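Local atomic coordinates of gamma-glutamyltranspeptidase (Streptomyces lincolnensis, PDB entry 6J3A), a protein that belongs to the Ntn-hydrolase clan as an LmbA-like homologue of gamma-glutamyltranspeptidase, and probably catalyses a related transferase or hydrolase reaction. Residues A107-F112 against A248-W253; W115-R120 against A211-W216; A222-R227 against P447-L452; T437-W442 against G457-M462. All blocks are in the same frame, centred on the assembly; numbering follows the deposited sequence.

Contact 1 of 4, residues A107-F112 against A248-W253; sequences AVPGAF and ADLAGW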
# COMPACT_ATOMS: atom_id res chain seq x y z
N ALA A 107 24.01 -24.14 -8.90
CA ALA A 107 24.62 -23.58 -10.11
C ALA A 107 25.59 -22.50 -9.65
O ALA A 107 25.57 -22.10 -8.49
CB ALA A 107 23.56 -23.00 -11.02
N VAL A 108 26.45 -22.01 -10.56
CA VAL A 108 27.34 -20.89 -10.23
C VAL A 108 26.44 -19.72 -9.82
O VAL A 108 25.50 -19.41 -10.54
CB VAL A 108 28.23 -20.46 -11.44
CG1 VAL A 108 29.04 -19.21 -11.11
CG2 VAL A 108 29.18 -21.57 -11.86
N PRO A 109 26.69 -19.08 -8.67
CA PRO A 109 25.82 -17.95 -8.29
C PRO A 109 25.86 -16.81 -9.30
O PRO A 109 26.94 -16.33 -9.64
CB PRO A 109 26.38 -17.51 -6.95
CG PRO A 109 26.98 -18.74 -6.37
CD PRO A 109 27.52 -19.53 -7.53
N GLY A 110 24.69 -16.41 -9.80
CA GLY A 110 24.60 -15.44 -10.89
C GLY A 110 24.00 -14.08 -10.57
O GLY A 110 24.25 -13.10 -11.28
N ALA A 111 23.23 -14.01 -9.49
CA ALA A 111 22.52 -12.79 -9.12
C ALA A 111 23.45 -11.62 -8.80
O ALA A 111 23.23 -10.52 -9.27
CB ALA A 111 21.61 -13.06 -7.94
N PHE A 112 24.49 -11.87 -8.01
CA PHE A 112 25.34 -10.78 -7.58
C PHE A 112 25.96 -10.03 -8.76
O PHE A 112 25.84 -8.81 -8.84
CB PHE A 112 26.45 -11.24 -6.66
CG PHE A 112 27.30 -10.10 -6.16
CD1 PHE A 112 26.87 -9.34 -5.09
CD2 PHE A 112 28.48 -9.77 -6.79
CE1 PHE A 112 27.64 -8.26 -4.65
CE2 PHE A 112 29.25 -8.71 -6.35
CZ PHE A 112 28.83 -7.95 -5.28
N ALA A 248 37.85 -21.76 -10.25
CA ALA A 248 37.79 -21.36 -11.67
C ALA A 248 36.38 -21.24 -12.28
O ALA A 248 36.19 -20.43 -13.19
CB ALA A 248 38.62 -22.31 -12.52
N ASP A 249 35.42 -22.05 -11.83
CA ASP A 249 34.02 -21.89 -12.27
C ASP A 249 33.54 -20.47 -11.96
O ASP A 249 32.92 -19.81 -12.80
CB ASP A 249 33.06 -22.86 -11.56
CG ASP A 249 33.23 -24.30 -11.99
OD1 ASP A 249 33.14 -24.61 -13.19
OD2 ASP A 249 33.42 -25.16 -11.11
N LEU A 250 33.83 -20.04 -10.73
CA LEU A 250 33.47 -18.69 -10.28
C LEU A 250 34.25 -17.63 -11.00
O LEU A 250 33.66 -16.69 -11.49
CB LEU A 250 33.69 -18.52 -8.77
CG LEU A 250 32.90 -19.47 -7.87
CD1 LEU A 250 33.09 -19.06 -6.43
CD2 LEU A 250 31.41 -19.53 -8.20
N ALA A 251 35.57 -17.80 -11.09
CA ALA A 251 36.45 -16.83 -11.74
C ALA A 251 36.08 -16.55 -13.22
O ALA A 251 36.23 -15.42 -13.70
CB ALA A 251 37.91 -17.28 -11.62
N GLY A 252 35.59 -17.57 -13.91
CA GLY A 252 35.26 -17.47 -15.34
C GLY A 252 33.90 -16.89 -15.71
O GLY A 252 33.71 -16.44 -16.84
N TRP A 253 32.95 -16.91 -14.77
CA TRP A 253 31.55 -16.60 -15.09
C TRP A 253 31.19 -15.14 -14.82
O TRP A 253 31.51 -14.59 -13.78
CB TRP A 253 30.57 -17.52 -14.34
CG TRP A 253 29.14 -17.32 -14.80
CD1 TRP A 253 28.49 -17.98 -15.79
CD2 TRP A 253 28.21 -16.34 -14.30
NE1 TRP A 253 27.21 -17.50 -15.94
CE2 TRP A 253 27.02 -16.49 -15.04
CE3 TRP A 253 28.28 -15.37 -13.30
CZ2 TRP A 253 25.89 -15.70 -14.81
CZ3 TRP A 253 27.17 -14.58 -13.07
CH2 TRP A 253 25.98 -14.75 -13.82

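Contact 2 of 4, residues W115-R120 against A211-W216; sequences WMLLLR and AAREVW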
# COMPACT_ATOMS: atom_id res chain seq x y z
N TRP A 115 23.41 -7.88 -10.72
CA TRP A 115 23.06 -6.60 -10.08
C TRP A 115 24.22 -5.60 -10.16
O TRP A 115 24.00 -4.39 -10.22
CB TRP A 115 22.65 -6.80 -8.62
CG TRP A 115 21.35 -7.55 -8.44
CD1 TRP A 115 21.16 -8.72 -7.77
CD2 TRP A 115 20.07 -7.16 -8.94
NE1 TRP A 115 19.84 -9.09 -7.82
CE2 TRP A 115 19.15 -8.15 -8.53
CE3 TRP A 115 19.61 -6.07 -9.69
CZ2 TRP A 115 17.79 -8.09 -8.85
CZ3 TRP A 115 18.25 -6.00 -10.00
CH2 TRP A 115 17.36 -7.01 -9.58
N MET A 116 25.45 -6.12 -10.13
CA MET A 116 26.63 -5.27 -10.26
C MET A 116 26.71 -4.72 -11.67
O MET A 116 27.04 -3.56 -11.85
CB MET A 116 27.92 -6.05 -9.95
CG MET A 116 28.17 -6.36 -8.49
SD MET A 116 27.90 -4.99 -7.35
CE MET A 116 26.22 -5.35 -6.84
N LEU A 117 26.41 -5.55 -12.66
CA LEU A 117 26.40 -5.10 -14.05
C LEU A 117 25.35 -4.03 -14.26
O LEU A 117 25.63 -3.00 -14.88
CB LEU A 117 26.13 -6.26 -15.03
CG LEU A 117 27.30 -6.80 -15.85
CD1 LEU A 117 26.76 -7.74 -16.91
CD2 LEU A 117 28.15 -5.74 -16.53
N LEU A 118 24.15 -4.28 -13.75
CA LEU A 118 23.06 -3.31 -13.84
C LEU A 118 23.47 -1.96 -13.25
O LEU A 118 23.37 -0.93 -13.91
CB LEU A 118 21.81 -3.84 -13.14
CG LEU A 118 20.53 -3.07 -13.46
CD1 LEU A 118 20.08 -3.22 -14.91
CD2 LEU A 118 19.41 -3.52 -12.54
N LEU A 119 23.95 -1.99 -12.02
CA LEU A 119 24.43 -0.79 -11.36
C LEU A 119 25.52 -0.08 -12.17
O LEU A 119 25.48 1.13 -12.33
CB LEU A 119 24.94 -1.12 -9.95
CG LEU A 119 25.09 0.03 -8.94
CD1 LEU A 119 23.78 0.78 -8.73
CD2 LEU A 119 25.60 -0.48 -7.61
N ARG A 120 26.46 -0.83 -12.71
CA ARG A 120 27.60 -0.25 -13.41
C ARG A 120 27.21 0.41 -14.73
O ARG A 120 27.68 1.51 -15.04
CB ARG A 120 28.66 -1.32 -13.67
CG ARG A 120 29.97 -0.78 -14.21
CD ARG A 120 30.82 -1.86 -14.84
NE ARG A 120 30.16 -2.47 -15.99
CZ ARG A 120 30.73 -3.31 -16.85
NH1 ARG A 120 32.00 -3.67 -16.74
NH2 ARG A 120 30.00 -3.80 -17.86
N ALA A 211 35.47 -3.76 -9.06
CA ALA A 211 36.27 -4.38 -7.97
C ALA A 211 35.43 -5.31 -7.10
O ALA A 211 35.90 -6.37 -6.71
CB ALA A 211 36.92 -3.31 -7.11
N ALA A 212 34.20 -4.89 -6.81
CA ALA A 212 33.24 -5.73 -6.08
C ALA A 212 32.87 -7.02 -6.83
O ALA A 212 32.65 -8.06 -6.22
CB ALA A 212 31.98 -4.94 -5.78
N ARG A 213 32.79 -6.93 -8.16
CA ARG A 213 32.54 -8.12 -8.97
C ARG A 213 33.65 -9.15 -8.77
O ARG A 213 33.38 -10.34 -8.68
CB ARG A 213 32.44 -7.76 -10.45
CG ARG A 213 31.29 -6.83 -10.79
CD ARG A 213 31.32 -6.50 -12.27
NE ARG A 213 30.92 -7.66 -13.07
CZ ARG A 213 31.11 -7.78 -14.38
NH1 ARG A 213 31.72 -6.82 -15.09
NH2 ARG A 213 30.70 -8.88 -15.00
N GLU A 214 34.89 -8.66 -8.69
CA GLU A 214 36.06 -9.51 -8.47
C GLU A 214 36.19 -10.06 -7.06
O GLU A 214 36.74 -11.14 -6.87
CB GLU A 214 37.33 -8.76 -8.86
CG GLU A 214 37.41 -8.43 -10.35
CD GLU A 214 37.36 -9.67 -11.25
OE1 GLU A 214 36.80 -9.55 -12.36
OE2 GLU A 214 37.86 -10.75 -10.85
N VAL A 215 35.71 -9.31 -6.07
CA VAL A 215 35.64 -9.80 -4.69
C VAL A 215 34.68 -10.99 -4.58
O VAL A 215 34.98 -11.98 -3.92
CB VAL A 215 35.24 -8.68 -3.72
CG1 VAL A 215 34.95 -9.23 -2.33
CG2 VAL A 215 36.37 -7.67 -3.63
N TRP A 216 33.52 -10.90 -5.24
CA TRP A 216 32.60 -12.02 -5.32
C TRP A 216 33.21 -13.20 -6.08
O TRP A 216 33.02 -14.36 -5.70
CB TRP A 216 31.28 -11.62 -6.00
CG TRP A 216 30.29 -12.75 -5.99
CD1 TRP A 216 30.26 -13.81 -6.85
CD2 TRP A 216 29.23 -12.97 -5.05
NE1 TRP A 216 29.24 -14.66 -6.52
CE2 TRP A 216 28.59 -14.17 -5.42
CE3 TRP A 216 28.76 -12.26 -3.95
CZ2 TRP A 216 27.50 -14.68 -4.72
CZ3 TRP A 216 27.66 -12.77 -3.25
CH2 TRP A 216 27.05 -13.98 -3.64

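Contact 3 of 4, residues A222-R227 against P447-L452; sequences AEALVR and PVVPEL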
# COMPACT_ATOMS: atom_id res chain seq x y z
N ALA A 222 34.19 -15.79 -2.86
CA ALA A 222 34.44 -16.97 -3.68
C ALA A 222 35.13 -18.09 -2.91
O ALA A 222 34.70 -19.24 -2.96
CB ALA A 222 35.29 -16.59 -4.89
N GLU A 223 36.21 -17.73 -2.21
CA GLU A 223 36.94 -18.68 -1.37
C GLU A 223 36.00 -19.46 -0.45
O GLU A 223 36.04 -20.69 -0.42
CB GLU A 223 38.01 -17.95 -0.55
CG GLU A 223 39.24 -17.59 -1.37
CD GLU A 223 40.16 -16.57 -0.72
OE1 GLU A 223 39.92 -16.16 0.44
OE2 GLU A 223 41.13 -16.18 -1.39
N ALA A 224 35.15 -18.73 0.25
CA ALA A 224 34.19 -19.33 1.19
C ALA A 224 33.12 -20.21 0.52
O ALA A 224 32.73 -21.25 1.05
CB ALA A 224 33.52 -18.23 1.99
N LEU A 225 32.65 -19.76 -0.64
CA LEU A 225 31.62 -20.47 -1.39
C LEU A 225 32.14 -21.82 -1.86
O LEU A 225 31.45 -22.83 -1.73
CB LEU A 225 31.20 -19.64 -2.59
CG LEU A 225 30.35 -18.40 -2.30
CD1 LEU A 225 30.36 -17.48 -3.50
CD2 LEU A 225 28.92 -18.77 -1.95
N VAL A 226 33.35 -21.81 -2.42
CA VAL A 226 34.03 -23.03 -2.88
C VAL A 226 34.29 -23.94 -1.69
O VAL A 226 33.92 -25.12 -1.70
CB VAL A 226 35.34 -22.71 -3.63
CG1 VAL A 226 36.08 -23.98 -4.04
CG2 VAL A 226 35.05 -21.91 -4.89
N ARG A 227 34.92 -23.38 -0.66
CA ARG A 227 35.17 -24.11 0.59
C ARG A 227 33.91 -24.82 1.13
O ARG A 227 33.99 -25.97 1.54
CB ARG A 227 35.77 -23.16 1.64
CG ARG A 227 36.41 -23.84 2.85
CD ARG A 227 36.93 -22.84 3.88
NE ARG A 227 37.90 -21.89 3.30
CZ ARG A 227 37.80 -20.55 3.28
NH1 ARG A 227 36.78 -19.90 3.84
NH2 ARG A 227 38.76 -19.83 2.70
N PRO A 447 23.25 -25.59 3.59
CA PRO A 447 23.81 -25.01 4.80
C PRO A 447 24.40 -23.62 4.52
O PRO A 447 24.96 -23.39 3.45
CB PRO A 447 24.94 -25.99 5.15
CG PRO A 447 25.38 -26.52 3.83
CD PRO A 447 24.10 -26.66 3.05
N VAL A 448 24.26 -22.73 5.49
CA VAL A 448 24.90 -21.43 5.43
C VAL A 448 26.41 -21.55 5.26
O VAL A 448 27.07 -22.31 5.96
CB VAL A 448 24.58 -20.60 6.69
CG1 VAL A 448 25.49 -19.37 6.82
CG2 VAL A 448 23.12 -20.16 6.66
N VAL A 449 26.94 -20.78 4.33
CA VAL A 449 28.38 -20.56 4.22
C VAL A 449 28.79 -19.71 5.43
O VAL A 449 28.52 -18.50 5.46
CB VAL A 449 28.75 -19.84 2.90
CG1 VAL A 449 30.27 -19.70 2.78
CG2 VAL A 449 28.17 -20.56 1.68
N PRO A 450 29.46 -20.33 6.42
CA PRO A 450 29.55 -19.72 7.76
C PRO A 450 30.16 -18.31 7.77
O PRO A 450 29.63 -17.44 8.46
CB PRO A 450 30.38 -20.72 8.58
CG PRO A 450 31.07 -21.59 7.59
CD PRO A 450 30.30 -21.54 6.30
N GLU A 451 31.20 -18.08 6.96
CA GLU A 451 31.86 -16.76 6.96
C GLU A 451 31.13 -15.69 6.14
O GLU A 451 31.52 -14.51 6.16
CB GLU A 451 33.36 -16.83 6.58
CG GLU A 451 33.74 -17.61 5.34
CD GLU A 451 34.02 -19.09 5.61
OE1 GLU A 451 33.05 -19.88 5.63
OE2 GLU A 451 35.20 -19.46 5.80
N LEU A 452 30.05 -16.09 5.44
CA LEU A 452 29.23 -15.16 4.65
C LEU A 452 27.83 -14.87 5.20
O LEU A 452 27.35 -13.74 5.08
CB LEU A 452 29.12 -15.67 3.22
CG LEU A 452 30.44 -15.87 2.49
CD1 LEU A 452 30.12 -16.30 1.07
CD2 LEU A 452 31.36 -14.64 2.49
O HOH W 1 33.34 -21.79 3.68

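Contact 4 of 4, residues T437-W442 against G457-M462; sequences TPSGGW and GTRLQM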
# COMPACT_ATOMS: atom_id res chain seq x y z
N THR A 437 13.13 -11.02 -11.44
CA THR A 437 12.60 -12.14 -10.68
C THR A 437 13.76 -12.82 -9.97
O THR A 437 14.26 -13.82 -10.45
CB THR A 437 11.86 -13.10 -11.63
OG1 THR A 437 10.79 -12.40 -12.28
CG2 THR A 437 11.27 -14.29 -10.90
N PRO A 438 14.24 -12.25 -8.84
CA PRO A 438 15.35 -12.89 -8.13
C PRO A 438 14.91 -14.05 -7.24
O PRO A 438 13.83 -14.02 -6.66
CB PRO A 438 15.94 -11.75 -7.29
CG PRO A 438 14.77 -10.89 -7.01
CD PRO A 438 13.94 -10.93 -8.26
N SER A 439 15.77 -15.05 -7.14
CA SER A 439 15.44 -16.30 -6.48
C SER A 439 16.69 -17.07 -6.14
O SER A 439 17.80 -16.66 -6.50
CB SER A 439 14.56 -17.14 -7.40
OG SER A 439 14.12 -18.33 -6.78
N GLY A 440 16.51 -18.19 -5.44
CA GLY A 440 17.60 -19.11 -5.12
C GLY A 440 18.48 -18.64 -3.98
O GLY A 440 18.51 -17.44 -3.65
N GLY A 441 19.19 -19.58 -3.38
CA GLY A 441 20.04 -19.30 -2.22
C GLY A 441 19.20 -19.10 -0.98
O GLY A 441 19.61 -18.39 -0.06
N TRP A 442 18.04 -19.76 -0.95
CA TRP A 442 17.14 -19.70 0.20
C TRP A 442 17.65 -20.57 1.34
O TRP A 442 18.49 -21.45 1.13
CB TRP A 442 15.69 -20.05 -0.17
CG TRP A 442 15.47 -21.30 -0.97
CD1 TRP A 442 15.73 -22.58 -0.58
CD2 TRP A 442 14.90 -21.38 -2.28
NE1 TRP A 442 15.36 -23.45 -1.58
CE2 TRP A 442 14.85 -22.74 -2.63
CE3 TRP A 442 14.41 -20.42 -3.19
CZ2 TRP A 442 14.36 -23.18 -3.86
CZ3 TRP A 442 13.92 -20.86 -4.41
CH2 TRP A 442 13.89 -22.22 -4.74
N GLY A 457 22.85 -21.85 -3.93
CA GLY A 457 21.57 -22.11 -4.58
C GLY A 457 21.32 -23.57 -4.87
O GLY A 457 22.10 -24.43 -4.45
N THR A 458 20.22 -23.85 -5.56
CA THR A 458 19.82 -25.22 -5.88
C THR A 458 19.16 -25.34 -7.26
O THR A 458 18.27 -26.18 -7.46
CB THR A 458 18.82 -25.74 -4.84
OG1 THR A 458 17.69 -24.87 -4.78
CG2 THR A 458 19.48 -25.85 -3.45
N ARG A 459 19.59 -24.52 -8.23
CA ARG A 459 18.87 -24.42 -9.51
C ARG A 459 19.17 -25.57 -10.47
O ARG A 459 18.33 -25.89 -11.32
CB ARG A 459 19.13 -23.08 -10.19
CG ARG A 459 18.11 -22.68 -11.27
CD ARG A 459 16.69 -22.46 -10.76
NE ARG A 459 16.65 -21.47 -9.69
CZ ARG A 459 15.55 -21.06 -9.06
NH1 ARG A 459 14.36 -21.56 -9.37
NH2 ARG A 459 15.66 -20.16 -8.09
N LEU A 460 20.32 -26.22 -10.32
CA LEU A 460 20.62 -27.43 -11.12
C LEU A 460 19.61 -28.56 -10.92
O LEU A 460 19.56 -29.49 -11.72
CB LEU A 460 22.04 -27.95 -10.86
CG LEU A 460 23.16 -26.95 -11.13
CD1 LEU A 460 24.52 -27.57 -10.85
CD2 LEU A 460 23.12 -26.47 -12.57
N GLN A 461 18.79 -28.47 -9.88
CA GLN A 461 17.70 -29.42 -9.66
C GLN A 461 16.72 -29.54 -10.82
O GLN A 461 16.04 -30.55 -10.94
CB GLN A 461 16.95 -29.12 -8.36
CG GLN A 461 15.88 -28.06 -8.43
CD GLN A 461 15.20 -27.90 -7.10
OE1 GLN A 461 14.28 -28.66 -6.75
NE2 GLN A 461 15.64 -26.92 -6.32
N MET A 462 16.66 -28.51 -11.65
CA MET A 462 15.74 -28.45 -12.78
C MET A 462 16.24 -29.10 -14.06
O MET A 462 15.45 -29.31 -14.99
CB MET A 462 15.38 -26.98 -13.03
CG MET A 462 14.91 -26.27 -11.76
SD MET A 462 13.94 -24.79 -12.09
CE MET A 462 13.24 -24.54 -10.47
O HOH W 2 18.24 -22.35 -2.98

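Contact 1 of 4, residues A107-F112 against A248-W253
V108 sits in the hollow between L250 and W253, so that the extended loop leading into helix 111-122 closes against the C-terminal end of helix 247-252. This is loop-to-helix-end packing in a gamma-glutamyltranspeptidase fold, in a largely buried place. The first kind of contact is aliphatic. V108 CG1, anti to the backbone N (chi1 174°), lies 3.8 Å from L250 CD2 and 4.0 Å from W253 CB, while its other methyl, CG2, faces D249 CB at 4.1 Å. L250 CD2 also meets P109 CD at 3.9 Å, and one leucine branch thus serves two neighbouring residues of the loop. Short branched valine suits this spot because both of its methyls find a partner. The other branch of L250, CD1, packs on A222 and V226 of helix 220-229.

The polar groups look elsewhere. D249 touches V108 with its methylene alone; its carboxylate takes the backbone N-H groups of A83 and T246, the latter just ahead of its own helix. The W253 carbonyl is held by R217.

The last kind is an aromatic ring set obliquely against backbone. The indole of W253 reaches back along the loop, its six-membered ring beside P109 O and G110. Glycine fits here because a CB would press on W253 CH2, an atom that already lies only 3.3 Å from G110 CA.

Contact 2 of 4, residues W115-R120 against A211-W216
The side chains of M116 and R213 lie alongside each other, pointing opposite ways, where two helices run side by side, M116 CB resting 3.6 Å from R213 CG. The segments are almost exactly antiparallel (175°), with their axes 10.3 Å apart. That spacing leaves room for long side chains to interleave. M116 turns its flexible chain aside beyond CB, and its SD reaches A212 CB only loosely, at 4.4 Å; the small alanine leaves space for the thioether.

R213 bends at chi3 (72°), which carries its guanidinium alongside helix 111-122. L117 comes in at a slant and lays CD2 over one face, 3.9 Å above the plane, an aliphatic cover on a flat cation. R120 approaches differently: it crosses R213 at about a right angle, the two guanidinium planes stand 79° apart, and R213 NH1 lies over the face of R120, 3.6 Å from R120 NH1.

This close pair of arginines is explained by E210, one turn before R213, whose carboxylate pairs with both: OE1 with R120 and OE2 with R213. D113 takes the NE of R213 as well, so the buried cation has two carboxylate partners and its rotation is fixed. The whole is an antiparallel helix pair with an aliphatic strip beside two arginines that share an acidic neighbour, set in the helix-rich part of the chain that in gamma-glutamyltranspeptidases belongs to the large subunit.

Contact 3 of 4, residues A222-R227 against P447-L452
A224 presses its single methyl into the turn 449-452, and this is the tight part of the contact. Its CB lies 3.4 Å from E451 CG, 3.7 Å from V449 CG1 and 3.9 Å from L452 CG, three residues closing round one small side chain; alanine lets the helix come this near. Beside it, L225 meets both V449 and L452 at about a right angle, L225 CG standing 4.0 Å from L452 CD1. These leucines and the valine are buried and purely apolar.

Toward solvent the contact changes character. E451 begins with CG between the backbone N and the carbonyl carbon (chi1 49°), then bends at chi2, which swings its carboxylate across to R227. The salt bridge uses one oxygen and one nitrogen, R227 NH1 to E451 OE2 at 2.6 Å, at the edge of the guanidinium, with the two planes 37° apart; it is not a two-pronged pairing. The other oxygen, OE1, accepts from a water 2.7 Å away, which also donates to A224 O at 2.8 Å. With an alanine in place of E451, the exposed R227 would probably lose its charge mate here and the water one of its two acceptors.

The backbone bond from L452 N to V449 O closes a type I beta turn, set in the loop of the small, weakly paired hairpin 448-449/454-455, which packs against the side of helix 220-229.

Contact 4 of 4, residues T437-W442 against G457-M462
S439 and R459 join two loops through one short hydrogen bond: R459 NH2 gives to S439 OG at 2.7 Å, the acceptor near the guanidinium plane though the N-H...O angle is only 141°. The arginine does not reach out straight. Its CG starts anti to the backbone N, then the chain curls at chi2 (64°) and again at chi3, folding the guanidinium back beside the glycines of the other loop. G440 belongs here for two reasons: its phi is positive, and a CB would stand about 3.4 Å from R459 NH2. Further on, G441 N comes within 3.7 Å of G457 CA, backbone against backbone.

The loop 437-442 leaves strand 433-436, one of the central antiparallel strands of the Ntn-hydrolase fold. S439 OG is also bonded to T421 OG1; T421 is the first residue modelled after a break in the chain, which is consistent with the N-terminal nucleophile position of the clan, so the contact probably lies beside the active site. R459 has a second partner, since its NE forms a salt bridge with E60. A leucine in place of R459 would probably leave the E60 carboxylate without this mate and S439 OG less firmly fixed in rotation.

W442 places CG between its backbone N and carbonyl carbon, turning the indole across R459 and T458, with ring and guanidinium planes 78° apart. T458 OG1 lies 3.8 Å from W442 CZ2. A water over one indole face accepts from G441 N at 3.0 Å and is bonded to T458 OG1 at 3.1 Å.

All four contacts are largely buried, but the centre of contact 4 lies nearest the centre of the chain, about 9 Å away, and contact 3 farthest, with an exposed arginine on its outer side. Contacts 1 and 2 share helix 111-122 and meet where the rings of F112 and W216 stack. Contact 1 touches contact 3 through L250 on A222 and V226, and the consecutive helices 205-217 and 220-229 link contacts 2 and 3. Chemistry varies with place: contact 1 is aliphatic packing and a ring against backbone, contact 2 surrounds its two arginines, one of them buried, with carboxylates, contact 3 pairs charges near solvent, and contact 4 relies on glycines, one direct hydrogen bond and water.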